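Local coordinates for structural PPIase-like protein L605 (Mimivirus, PDB 2OSE) that is a virion-associated, homotrimeric cyclophilin-family protein that may have peptidyl-prolyl cis-trans isomerase activity, at residues A[30-44]-A[168-180]. Sequence-based numbering, arbitrary orientation.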
loop_
_atom_site.group_PDB
_atom_site.type_symbol
_atom_site.label_atom_id
_atom_site.label_comp_id
_atom_site.label_asym_id
_atom_site.label_seq_id
_atom_site.Cartn_x
_atom_site.Cartn_y
_atom_site.Cartn_z
ATOM N N ARG A 30 1.149 -19.888 -19.386
ATOM C CA ARG A 30 0.376 -20.821 -18.547
ATOM C C ARG A 30 1.270 -21.585 -17.560
ATOM O O ARG A 30 2.309 -22.108 -17.940
ATOM C CB ARG A 30 -0.406 -21.810 -19.436
ATOM C CG ARG A 30 -1.191 -22.892 -18.709
ATOM C CD ARG A 30 -2.158 -23.582 -19.647
ATOM N NE ARG A 30 -3.332 -22.732 -19.903
ATOM C CZ ARG A 30 -4.544 -23.187 -20.248
ATOM N NH1 ARG A 30 -4.774 -24.487 -20.398
ATOM N NH2 ARG A 30 -5.543 -22.343 -20.454
ATOM N N LEU A 31 0.854 -21.644 -16.291
ATOM C CA LEU A 31 1.531 -22.492 -15.303
ATOM C C LEU A 31 0.829 -23.830 -15.229
ATOM O O LEU A 31 -0.385 -23.882 -15.290
ATOM C CB LEU A 31 1.513 -21.821 -13.923
ATOM C CG LEU A 31 2.128 -20.420 -13.807
ATOM C CD1 LEU A 31 1.961 -19.954 -12.321
ATOM C CD2 LEU A 31 3.595 -20.377 -14.237
ATOM N N GLN A 32 1.601 -24.905 -15.150
ATOM C CA GLN A 32 1.098 -26.256 -14.989
ATOM C C GLN A 32 1.699 -26.741 -13.701
ATOM O O GLN A 32 2.908 -26.689 -13.522
ATOM C CB GLN A 32 1.612 -27.121 -16.133
ATOM C CG GLN A 32 1.006 -26.765 -17.537
ATOM C CD GLN A 32 1.611 -27.647 -18.587
ATOM O OE1 GLN A 32 2.794 -27.528 -18.869
ATOM N NE2 GLN A 32 0.825 -28.562 -19.150
ATOM N N ILE A 33 0.850 -27.189 -12.789
ATOM C CA ILE A 33 1.286 -27.440 -11.419
ATOM C C ILE A 33 0.877 -28.846 -11.005
ATOM O O ILE A 33 -0.278 -29.234 -11.184
ATOM C CB ILE A 33 0.632 -26.403 -10.448
ATOM C CG1 ILE A 33 1.135 -24.978 -10.731
ATOM C CG2 ILE A 33 0.922 -26.747 -8.953
ATOM C CD1 ILE A 33 0.225 -23.893 -10.158
ATOM N N LYS A 34 1.835 -29.606 -10.481
ATOM C CA LYS A 34 1.546 -30.901 -9.890
ATOM C C LYS A 34 1.493 -30.784 -8.356
ATOM O O LYS A 34 2.433 -30.302 -7.758
ATOM C CB LYS A 34 2.668 -31.882 -10.255
ATOM C CG LYS A 34 2.412 -33.306 -9.753
ATOM C CD LYS A 34 3.531 -34.265 -10.265
ATOM C CE LYS A 34 4.664 -34.515 -9.325
ATOM N NZ LYS A 34 5.249 -35.909 -9.525
ATOM N N LEU A 35 0.408 -31.258 -7.752
ATOM C CA LEU A 35 0.212 -31.141 -6.316
ATOM C C LEU A 35 0.560 -32.443 -5.601
ATOM O O LEU A 35 0.570 -33.534 -6.210
ATOM C CB LEU A 35 -1.227 -30.705 -5.992
ATOM C CG LEU A 35 -1.417 -29.269 -6.522
ATOM C CD1 LEU A 35 -2.373 -29.301 -7.717
ATOM C CD2 LEU A 35 -1.922 -28.366 -5.491
ATOM N N PHE A 36 0.870 -32.319 -4.315
ATOM C CA PHE A 36 1.300 -33.465 -3.510
ATOM C C PHE A 36 0.224 -33.606 -2.440
ATOM O O PHE A 36 0.319 -32.989 -1.395
ATOM C CB PHE A 36 2.674 -33.248 -2.857
ATOM C CG PHE A 36 3.742 -32.613 -3.763
ATOM C CD1 PHE A 36 3.994 -33.092 -5.055
ATOM C CD2 PHE A 36 4.516 -31.566 -3.291
ATOM C CE1 PHE A 36 4.978 -32.513 -5.848
ATOM C CE2 PHE A 36 5.502 -30.992 -4.058
ATOM C CZ PHE A 36 5.733 -31.452 -5.348
ATOM N N ARG A 37 -0.828 -34.363 -2.728
ATOM C CA ARG A 37 -1.963 -34.445 -1.815
ATOM C C ARG A 37 -1.496 -34.962 -0.455
ATOM O O ARG A 37 -2.053 -34.530 0.550
ATOM C CB ARG A 37 -3.082 -35.322 -2.377
ATOM C CG ARG A 37 -4.419 -35.191 -1.639
ATOM C CD ARG A 37 -5.376 -36.321 -2.044
ATOM N NE ARG A 37 -6.728 -36.084 -1.536
ATOM C CZ ARG A 37 -7.225 -36.632 -0.424
ATOM N NH1 ARG A 37 -6.475 -37.439 0.298
ATOM N NH2 ARG A 37 -8.465 -36.351 -0.023
ATOM N N ASP A 38 -0.458 -35.827 -0.433
ATOM C CA ASP A 38 0.150 -36.351 0.833
ATOM C C ASP A 38 0.897 -35.320 1.694
ATOM O O ASP A 38 1.362 -35.627 2.793
ATOM C CB ASP A 38 1.044 -37.608 0.629
ATOM C CG ASP A 38 2.304 -37.367 -0.233
ATOM O OD1 ASP A 38 2.960 -36.296 -0.206
ATOM O OD2 ASP A 38 2.690 -38.331 -0.938
ATOM N N ALA A 39 1.022 -34.104 1.193
ATOM C CA ALA A 39 1.632 -33.039 1.962
ATOM C C ALA A 39 0.611 -32.469 2.949
ATOM O O ALA A 39 0.972 -32.081 4.061
ATOM C CB ALA A 39 2.151 -31.934 1.013
ATOM N N PHE A 40 -0.652 -32.413 2.533
ATOM C CA PHE A 40 -1.670 -31.599 3.188
ATOM C C PHE A 40 -2.983 -31.839 2.490
ATOM O O PHE A 40 -3.416 -30.996 1.679
ATOM C CB PHE A 40 -1.301 -30.098 3.036
ATOM C CG PHE A 40 -2.115 -29.146 3.868
ATOM C CD1 PHE A 40 -3.212 -29.572 4.627
ATOM C CD2 PHE A 40 -1.773 -27.767 3.869
ATOM C CE1 PHE A 40 -3.962 -28.665 5.376
ATOM C CE2 PHE A 40 -2.508 -26.849 4.618
ATOM C CZ PHE A 40 -3.602 -27.290 5.385
ATOM N N PRO A 41 -3.660 -32.970 2.786
ATOM C CA PRO A 41 -4.884 -33.274 2.069
ATOM C C PRO A 41 -5.957 -32.197 1.940
ATOM O O PRO A 41 -6.468 -31.962 0.837
ATOM C CB PRO A 41 -5.417 -34.513 2.818
ATOM C CG PRO A 41 -4.205 -35.205 3.251
ATOM C CD PRO A 41 -3.298 -34.073 3.713
ATOM N N ALA A 42 -6.338 -31.553 3.043
ATOM C CA ALA A 42 -7.426 -30.570 2.972
ATOM C C ALA A 42 -7.019 -29.294 2.204
ATOM O O ALA A 42 -7.841 -28.679 1.564
ATOM C CB ALA A 42 -7.907 -30.181 4.414
ATOM N N GLY A 43 -5.759 -28.905 2.316
ATOM C CA GLY A 43 -5.266 -27.694 1.635
ATOM C C GLY A 43 -5.090 -27.906 0.139
ATOM O O GLY A 43 -5.371 -27.011 -0.649
ATOM N N VAL A 44 -4.619 -29.088 -0.231
ATOM C CA VAL A 44 -4.555 -29.550 -1.642
ATOM C C VAL A 44 -5.941 -29.644 -2.287
ATOM O O VAL A 44 -6.158 -29.135 -3.406
ATOM C CB VAL A 44 -3.772 -30.879 -1.745
ATOM C CG1 VAL A 44 -3.927 -31.525 -3.161
ATOM C CG2 VAL A 44 -2.328 -30.608 -1.440
ATOM N N VAL A 168 3.679 -23.779 3.902
ATOM C CA VAL A 168 3.756 -25.224 3.596
ATOM C C VAL A 168 3.656 -25.569 2.092
ATOM O O VAL A 168 2.661 -25.265 1.441
ATOM C CB VAL A 168 2.686 -26.017 4.420
ATOM C CG1 VAL A 168 1.273 -25.583 4.029
ATOM C CG2 VAL A 168 2.843 -27.566 4.215
ATOM N N VAL A 169 4.703 -26.219 1.580
ATOM C CA VAL A 169 4.791 -26.645 0.185
ATOM C C VAL A 169 3.807 -27.786 -0.117
ATOM O O VAL A 169 3.836 -28.844 0.538
ATOM C CB VAL A 169 6.225 -27.073 -0.167
ATOM C CG1 VAL A 169 6.340 -27.620 -1.636
ATOM C CG2 VAL A 169 7.162 -25.927 0.031
ATOM N N ILE A 170 2.961 -27.559 -1.113
ATOM C CA ILE A 170 1.929 -28.511 -1.534
ATOM C C ILE A 170 2.021 -28.891 -3.032
ATOM O O ILE A 170 1.186 -29.661 -3.509
ATOM C CB ILE A 170 0.491 -27.997 -1.248
ATOM C CG1 ILE A 170 0.214 -26.650 -1.939
ATOM C CG2 ILE A 170 0.191 -27.886 0.303
ATOM C CD1 ILE A 170 -1.253 -26.465 -2.173
ATOM N N GLY A 171 3.035 -28.382 -3.753
ATOM C CA GLY A 171 3.113 -28.641 -5.182
ATOM C C GLY A 171 4.319 -28.034 -5.841
ATOM O O GLY A 171 5.090 -27.319 -5.192
ATOM N N GLN A 172 4.472 -28.293 -7.151
ATOM C CA GLN A 172 5.572 -27.729 -7.961
ATOM C C GLN A 172 5.024 -27.402 -9.347
ATOM O O GLN A 172 4.172 -28.096 -9.842
ATOM C CB GLN A 172 6.706 -28.746 -8.143
ATOM C CG GLN A 172 6.245 -30.005 -8.918
ATOM C CD GLN A 172 7.362 -31.008 -9.178
ATOM O OE1 GLN A 172 8.284 -30.755 -9.977
ATOM N NE2 GLN A 172 7.281 -32.166 -8.516
ATOM N N VAL A 173 5.607 -26.405 -9.986
ATOM C CA VAL A 173 5.343 -26.050 -11.363
ATOM C C VAL A 173 6.115 -27.020 -12.243
ATOM O O VAL A 173 7.327 -27.114 -12.109
ATOM C CB VAL A 173 5.797 -24.576 -11.644
ATOM C CG1 VAL A 173 5.648 -24.235 -13.139
ATOM C CG2 VAL A 173 4.967 -23.575 -10.789
ATOM N N TYR A 174 5.435 -27.757 -13.119
ATOM C CA TYR A 174 6.174 -28.669 -14.039
ATOM C C TYR A 174 6.174 -28.163 -15.506
ATOM O O TYR A 174 6.768 -28.799 -16.394
ATOM C CB TYR A 174 5.654 -30.121 -13.931
ATOM C CG TYR A 174 4.199 -30.294 -14.372
ATOM C CD1 TYR A 174 3.885 -30.584 -15.688
ATOM C CD2 TYR A 174 3.138 -30.110 -13.463
ATOM C CE1 TYR A 174 2.546 -30.712 -16.098
ATOM C CE2 TYR A 174 1.818 -30.253 -13.860
ATOM C CZ TYR A 174 1.537 -30.556 -15.183
ATOM O OH TYR A 174 0.234 -30.683 -15.583
ATOM N N GLY A 175 5.521 -27.027 -15.731
ATOM C CA GLY A 175 5.464 -26.369 -17.024
ATOM C C GLY A 175 5.191 -24.893 -16.784
ATOM O O GLY A 175 4.328 -24.558 -15.967
ATOM N N GLY A 176 5.944 -24.003 -17.447
ATOM C CA GLY A 176 5.721 -22.558 -17.262
ATOM C C GLY A 176 6.659 -21.842 -16.308
ATOM O O GLY A 176 6.382 -20.729 -15.900
ATOM N N LEU A 177 7.782 -22.457 -15.949
ATOM C CA LEU A 177 8.825 -21.746 -15.222
ATOM C C LEU A 177 9.311 -20.526 -15.990
ATOM O O LEU A 177 9.688 -19.516 -15.371
ATOM C CB LEU A 177 10.034 -22.646 -14.921
ATOM C CG LEU A 177 9.768 -23.853 -14.018
ATOM C CD1 LEU A 177 11.043 -24.625 -13.912
ATOM C CD2 LEU A 177 9.369 -23.311 -12.649
ATOM N N ASP A 178 9.335 -20.618 -17.318
ATOM C CA ASP A 178 9.636 -19.445 -18.169
ATOM C C ASP A 178 8.641 -18.303 -18.033
ATOM O O ASP A 178 8.959 -17.158 -18.357
ATOM C CB ASP A 178 9.819 -19.804 -19.668
ATOM C CG ASP A 178 8.821 -20.873 -20.185
ATOM O OD1 ASP A 178 7.955 -21.349 -19.431
ATOM O OD2 ASP A 178 8.945 -21.274 -21.370
ATOM N N VAL A 179 7.428 -18.623 -17.580
ATOM C CA VAL A 179 6.385 -17.605 -17.330
ATOM C C VAL A 179 6.715 -16.902 -16.015
ATOM O O VAL A 179 6.637 -15.669 -15.901
ATOM C CB VAL A 179 4.978 -18.255 -17.310
ATOM C CG1 VAL A 179 3.888 -17.199 -17.056
ATOM C CG2 VAL A 179 4.757 -18.966 -18.618
ATOM N N LEU A 180 7.126 -17.683 -15.027
ATOM C CA LEU A 180 7.676 -17.126 -13.792
ATOM C C LEU A 180 8.855 -16.184 -14.045
ATOM O O LEU A 180 8.946 -15.153 -13.421
ATOM C CB LEU A 180 8.088 -18.222 -12.793
ATOM C CG LEU A 180 6.973 -19.159 -12.292
ATOM C CD1 LEU A 180 7.537 -20.102 -11.227
ATOM C CD2 LEU A 180 5.733 -18.416 -11.748
HETATM O O HOH W 1 5.206 -29.482 -19.088
HETATM O O HOH W 2 8.231 -34.650 -9.474
#
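Tyr174 lays its ring against strand 30-35: Gln32 CB sits over one face, 3.8 Å from the ring centroid, while Ile33 O and Lys34 N meet the edge in plane. With chi1 at 64°, CG lies between its own N and carbonyl carbon, which folds the ring back over the neighbouring strand; Arg16 adds a cation-pi contact. Phe36 takes Gly171 CA over one face, Phe36 CE2 to Gly171 CA 3.5 Å, and Gln172 NE2 at its edge. Tyr121 stacks on Phe36 too.

Between the strands, Lys34 and Gln172 exchange two backbone hydrogen bonds, and Phe36 N binds Ile170 O at 2.8 Å from above the carbonyl plane. Glycine suits position 171 because a side chain would collide with Lys34 O. Gln32 O receives Tyr174 N at 2.8 Å and, weakly, Gly175 N, the mark of a classic beta bulge. Gln32 OE1 reaches Tyr174 O through a water, while Gln32 NE2 hydrogen-bonds Tyr206 OH.

On the buried face, beta-branched Ile170 offers two arms, Ile170 CD1 to Leu35 CD2 at 3.9 Å and CG2 to Phe40 CB, with its CB against Val44 of helix 41-52. A bulged strand paired antiparallel with its neighbour, each followed by a helix, is part of the closed cyclophilin beta-barrel.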